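Local coordinates for iron-sulfur cluster assembly scaffold protein IscU (Streptococcus pyogenes, PDB 1SU0) that probably serves as the scaffold on which iron-sulfur clusters are assembled with the cysteine desulfurase IscS before being handed on to other proteins, at residues A[24-29]-A[59-64]; A[30-35]-A[45-50]. All coordinates share one frame; numbering follows the deposited sequence.

Contact 1 (A[24-29]-A[59-64]); sequences HGQLDG and AFAGNG
His24 turns the edge of its imidazole to the face of the Phe60 ring, a T-shaped pair with centroids 5.1 Å apart and planes at 70°. ND1 leads the approach, standing over that face toward its rim, 3.9 Å from Phe60 CZ. The ring gets there because CG lies anti to the backbone N (chi1 -165°), which carries the imidazole along the strand, so that CE1 also reaches Ala61 CA at 3.7 Å. Phe60 O gathers several neighbours from 24-25: His24 ND1 stands 2.8 Å from it, Gly25 N gives it a weak, bent hydrogen bond (128° at the hydrogen), and His24 CA adds a CA-H...O contact. A single backbone bridge joins His24 and Phe60; beyond it the loop runs across the strand rather than alongside it, still passing close to Ala59. The strand 55-63 is an outermost strand of the three-stranded antiparallel sheet in this NifU-family scaffold, and the loop after helix 8-19 meets its edge at His24 and then crosses over the side of the sheet to which Ala59 points, away from Phe60 and helix 66-79, toward the middle strand. The Phe60 side chain leaves the strand on the side of that helix, where it meets Ser72, Ser73 and Thr76, while His24 remains exposed at the surface. Ala59 CB points to the loop and is buried there, with Gly25 O 3.2 Å away and Leu27 CD2 at 3.7 Å. CG of Leu27 is anti to its carbonyl carbon, which swings the branch back over the alanine methyl, and the same side chain also touches Lys49 on the middle strand. Gln26, bent at chi2, curls its side chain back toward Ala61 CB.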
loop_
_atom_site.group_PDB
_atom_site.type_symbol
_atom_site.label_atom_id
_atom_site.label_comp_id
_atom_site.label_asym_id
_atom_site.label_seq_id
_atom_site.Cartn_x
_atom_site.Cartn_y
_atom_site.Cartn_z
ATOM N N HIS A 24 -0.560 6.542 9.645
ATOM C CA HIS A 24 -1.655 5.799 10.259
ATOM C C HIS A 24 -2.639 6.790 10.847
ATOM O O HIS A 24 -2.272 7.915 11.166
ATOM C CB HIS A 24 -1.128 4.881 11.369
ATOM C CG HIS A 24 -2.100 3.823 11.811
ATOM N ND1 HIS A 24 -2.740 2.974 10.928
ATOM C CD2 HIS A 24 -2.536 3.476 13.047
ATOM C CE1 HIS A 24 -3.523 2.148 11.605
ATOM N NE2 HIS A 24 -3.425 2.440 12.890
ATOM N N GLY A 25 -3.878 6.351 11.035
ATOM C CA GLY A 25 -4.958 7.232 11.414
ATOM C C GLY A 25 -5.695 7.720 10.181
ATOM O O GLY A 25 -5.595 7.130 9.095
ATOM N N GLN A 26 -6.434 8.810 10.369
ATOM C CA GLN A 26 -7.316 9.375 9.353
ATOM C C GLN A 26 -7.107 10.879 9.280
ATOM O O GLN A 26 -6.884 11.531 10.304
ATOM C CB GLN A 26 -8.795 9.084 9.697
ATOM C CG GLN A 26 -9.123 7.606 10.007
ATOM C CD GLN A 26 -9.320 6.752 8.764
ATOM O OE1 GLN A 26 -8.382 6.093 8.281
ATOM N NE2 GLN A 26 -10.544 6.746 8.251
ATOM N N LEU A 27 -7.207 11.416 8.067
ATOM C CA LEU A 27 -7.121 12.850 7.825
ATOM C C LEU A 27 -8.472 13.515 8.063
ATOM O O LEU A 27 -9.522 12.913 7.820
ATOM C CB LEU A 27 -6.682 13.111 6.385
ATOM C CG LEU A 27 -5.359 12.496 5.915
ATOM C CD1 LEU A 27 -5.093 12.895 4.465
ATOM C CD2 LEU A 27 -4.197 12.902 6.810
ATOM N N ASP A 28 -8.431 14.765 8.516
ATOM C CA ASP A 28 -9.637 15.504 8.889
ATOM C C ASP A 28 -10.338 16.127 7.684
ATOM O O ASP A 28 -9.683 16.634 6.779
ATOM C CB ASP A 28 -9.299 16.603 9.905
ATOM C CG ASP A 28 -9.220 16.077 11.327
ATOM O OD1 ASP A 28 -8.546 15.042 11.534
ATOM O OD2 ASP A 28 -9.803 16.626 12.292
ATOM N N GLY A 29 -11.671 16.094 7.691
ATOM C CA GLY A 29 -12.485 16.656 6.623
ATOM C C GLY A 29 -12.320 15.985 5.268
ATOM O O GLY A 29 -12.577 16.613 4.241
ATOM N N ALA A 59 -3.444 8.883 4.786
ATOM C CA ALA A 59 -3.559 8.224 6.077
ATOM C C ALA A 59 -4.485 7.018 5.990
ATOM O O ALA A 59 -5.440 7.004 5.199
ATOM C CB ALA A 59 -4.079 9.198 7.128
ATOM N N PHE A 60 -4.198 6.012 6.812
ATOM C CA PHE A 60 -4.980 4.785 6.818
ATOM C C PHE A 60 -5.131 4.126 8.195
ATOM O O PHE A 60 -4.327 4.305 9.118
ATOM C CB PHE A 60 -4.419 3.765 5.830
ATOM C CG PHE A 60 -3.401 2.857 6.433
ATOM C CD1 PHE A 60 -3.776 1.622 6.956
ATOM C CD2 PHE A 60 -2.060 3.259 6.516
ATOM C CE1 PHE A 60 -2.846 0.796 7.551
ATOM C CE2 PHE A 60 -1.128 2.447 7.093
ATOM C CZ PHE A 60 -1.515 1.209 7.617
ATOM N N ALA A 61 -6.186 3.332 8.280
ATOM C CA ALA A 61 -6.533 2.630 9.486
ATOM C C ALA A 61 -7.324 1.391 9.102
ATOM O O ALA A 61 -7.993 1.366 8.070
ATOM C CB ALA A 61 -7.349 3.526 10.388
ATOM N N GLY A 62 -7.245 0.357 9.922
ATOM C CA GLY A 62 -7.993 -0.854 9.652
ATOM C C GLY A 62 -7.550 -2.025 10.498
ATOM O O GLY A 62 -7.224 -1.868 11.674
ATOM N N ASN A 63 -7.554 -3.211 9.904
ATOM C CA ASN A 63 -7.228 -4.425 10.641
ATOM C C ASN A 63 -6.855 -5.509 9.670
ATOM O O ASN A 63 -7.672 -5.893 8.837
ATOM C CB ASN A 63 -8.413 -4.888 11.469
ATOM C CG ASN A 63 -8.419 -6.398 11.702
ATOM O OD1 ASN A 63 -7.779 -6.905 12.638
ATOM N ND2 ASN A 63 -9.156 -7.123 10.855
ATOM N N GLY A 64 -5.630 -6.002 9.778
ATOM C CA GLY A 64 -5.217 -7.117 8.954
ATOM C C GLY A 64 -4.025 -7.897 9.458
ATOM O O GLY A 64 -3.416 -7.560 10.473
#

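Contact 2 (A[30-35]-A[45-50]); sequences VEAVQL and SLTVKF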
loop_
_atom_site.group_PDB
_atom_site.type_symbol
_atom_site.label_atom_id
_atom_site.label_comp_id
_atom_site.label_asym_id
_atom_site.label_seq_id
_atom_site.Cartn_x
_atom_site.Cartn_y
_atom_site.Cartn_z
ATOM N N VAL A 30 -11.904 14.717 5.266
ATOM C CA VAL A 30 -11.590 13.983 4.036
ATOM C C VAL A 30 -12.358 12.663 3.981
ATOM O O VAL A 30 -12.098 11.759 4.780
ATOM C CB VAL A 30 -10.072 13.673 3.941
ATOM C CG1 VAL A 30 -9.774 12.704 2.796
ATOM C CG2 VAL A 30 -9.271 14.961 3.765
ATOM N N GLU A 31 -13.281 12.552 3.027
ATOM C CA GLU A 31 -14.112 11.360 2.876
ATOM C C GLU A 31 -13.215 10.167 2.606
ATOM O O GLU A 31 -12.493 10.142 1.619
ATOM C CB GLU A 31 -15.118 11.526 1.729
ATOM C CG GLU A 31 -16.294 12.468 2.015
ATOM C CD GLU A 31 -16.262 13.741 1.166
ATOM O OE1 GLU A 31 -15.168 14.349 1.035
ATOM O OE2 GLU A 31 -17.326 14.146 0.630
ATOM N N ALA A 32 -13.258 9.188 3.501
ATOM C CA ALA A 32 -12.348 8.049 3.457
ATOM C C ALA A 32 -12.798 7.027 2.431
ATOM O O ALA A 32 -13.944 7.034 2.000
ATOM C CB ALA A 32 -12.252 7.400 4.822
ATOM N N VAL A 33 -11.878 6.145 2.054
ATOM C CA VAL A 33 -12.167 5.069 1.117
ATOM C C VAL A 33 -11.964 3.744 1.826
ATOM O O VAL A 33 -10.831 3.406 2.209
ATOM C CB VAL A 33 -11.268 5.125 -0.117
ATOM C CG1 VAL A 33 -11.583 3.963 -1.046
ATOM C CG2 VAL A 33 -11.439 6.471 -0.836
ATOM N N GLN A 34 -13.055 2.996 1.981
ATOM C CA GLN A 34 -13.014 1.724 2.665
ATOM C C GLN A 34 -13.259 0.551 1.730
ATOM O O GLN A 34 -14.270 0.484 1.042
ATOM C CB GLN A 34 -14.030 1.712 3.800
ATOM C CG GLN A 34 -13.469 2.251 5.129
ATOM C CD GLN A 34 -14.122 3.560 5.555
ATOM O OE1 GLN A 34 -14.308 4.457 4.724
ATOM N NE2 GLN A 34 -14.470 3.673 6.839
ATOM N N LEU A 35 -12.289 -0.349 1.685
ATOM C CA LEU A 35 -12.444 -1.670 1.095
ATOM C C LEU A 35 -12.056 -2.769 2.091
ATOM O O LEU A 35 -11.457 -2.499 3.131
ATOM C CB LEU A 35 -11.559 -1.798 -0.148
ATOM C CG LEU A 35 -11.210 -0.535 -0.935
ATOM C CD1 LEU A 35 -10.369 -0.946 -2.138
ATOM C CD2 LEU A 35 -12.451 0.244 -1.369
ATOM N N SER A 45 -9.463 1.993 5.816
ATOM C CA SER A 45 -10.092 3.259 5.584
ATOM C C SER A 45 -8.910 4.117 5.228
ATOM O O SER A 45 -8.023 4.321 6.052
ATOM C CB SER A 45 -10.776 3.736 6.861
ATOM O OG SER A 45 -11.411 4.982 6.702
ATOM N N LEU A 46 -8.895 4.579 3.985
ATOM C CA LEU A 46 -7.791 5.316 3.426
ATOM C C LEU A 46 -8.304 6.705 3.043
ATOM O O LEU A 46 -8.940 6.865 2.004
ATOM C CB LEU A 46 -7.278 4.559 2.191
ATOM C CG LEU A 46 -5.882 4.829 1.600
ATOM C CD1 LEU A 46 -5.973 5.264 0.163
ATOM C CD2 LEU A 46 -5.069 5.832 2.413
ATOM N N THR A 47 -8.060 7.690 3.903
ATOM C CA THR A 47 -8.302 9.092 3.563
ATOM C C THR A 47 -7.146 9.638 2.730
ATOM O O THR A 47 -5.990 9.535 3.142
ATOM C CB THR A 47 -8.426 9.957 4.820
ATOM O OG1 THR A 47 -7.258 9.800 5.631
ATOM C CG2 THR A 47 -9.597 9.513 5.693
ATOM N N VAL A 48 -7.445 10.228 1.575
ATOM C CA VAL A 48 -6.394 10.846 0.764
ATOM C C VAL A 48 -6.718 12.301 0.446
ATOM O O VAL A 48 -7.823 12.638 -0.003
ATOM C CB VAL A 48 -6.139 10.094 -0.550
ATOM C CG1 VAL A 48 -5.009 10.747 -1.329
ATOM C CG2 VAL A 48 -5.801 8.642 -0.270
ATOM N N LYS A 49 -5.723 13.149 0.681
ATOM C CA LYS A 49 -5.796 14.568 0.374
ATOM C C LYS A 49 -5.034 14.855 -0.921
ATOM O O LYS A 49 -3.928 14.358 -1.120
ATOM C CB LYS A 49 -5.185 15.359 1.532
ATOM C CG LYS A 49 -5.304 16.865 1.426
ATOM C CD LYS A 49 -4.757 17.526 2.681
ATOM C CE LYS A 49 -4.708 19.030 2.535
ATOM N NZ LYS A 49 -6.065 19.605 2.337
ATOM N N PHE A 50 -5.655 15.628 -1.802
ATOM C CA PHE A 50 -5.000 16.181 -2.986
ATOM C C PHE A 50 -5.106 17.705 -2.910
ATOM O O PHE A 50 -6.190 18.234 -2.649
ATOM C CB PHE A 50 -5.675 15.683 -4.272
ATOM C CG PHE A 50 -5.983 14.214 -4.265
ATOM C CD1 PHE A 50 -7.139 13.737 -3.645
ATOM C CD2 PHE A 50 -5.114 13.298 -4.865
ATOM C CE1 PHE A 50 -7.427 12.383 -3.629
ATOM C CE2 PHE A 50 -5.397 11.930 -4.847
ATOM C CZ PHE A 50 -6.551 11.473 -4.232
#
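Val33 and Leu46 exchange both backbone bonds of an antiparallel hydrogen-bonded pair: Val33 N gives to Leu46 O at 3.0 Å, and Leu46 N to Val33 O at 2.9 Å. The second is the straighter, 156° at the hydrogen against 144°, and Val33 O also receives a CA-H...O contact from Ser45 CA. In the next, non-hydrogen-bonded pair, Gln34 folds its bent side chain across Ser45, bringing CG to 3.5 Å from Ser45 CB. Gln34 CD comes to 3.3 Å from Ser45 OG, but the amide nitrogen is badly angled for a bond; the hydroxyl finds its partner instead in the Gln26 side-chain amide, whose rotation is uncertain. Ala32 CB packs on that same OG at 3.2 Å. Thr47 OG1 likewise turns to other partners, Leu27 N and, weakly, Ala59 O, and leaves its methyl CG2 to Ala32 CB at 3.5 Å. Val30, still short of the strand, lays CG1 3.4 Å from Val48 O. Val33 and Leu46 occupy the other face, where Val33 meets Glu137 and Ala138 of helix 122-139. Paired at 155°, the strands form the first beta hairpin of the antiparallel sheet in the NifU-like domain.

From the N terminus, the chain leaves helix 8-19 and enters the loop 24-29, which runs directly into 30-35. Contact 2 closes the shorter loop, the hairpin of strands 33-36 and 43-50. Contact 1 closes the longer one, joining 24-29 to strand 55-63, so contact 2 is nested inside it. Their centres are 8 Å apart, and strands 43-50 and 55-63 are sheet neighbours: Ala61 O and Ser45 N lie 2.8 Å apart as a probable hydrogen bond. Together the two contacts tie the loop that leads into strand 33-36 to the other two strands of the sheet, of which 43-50 lies between the two outer ones.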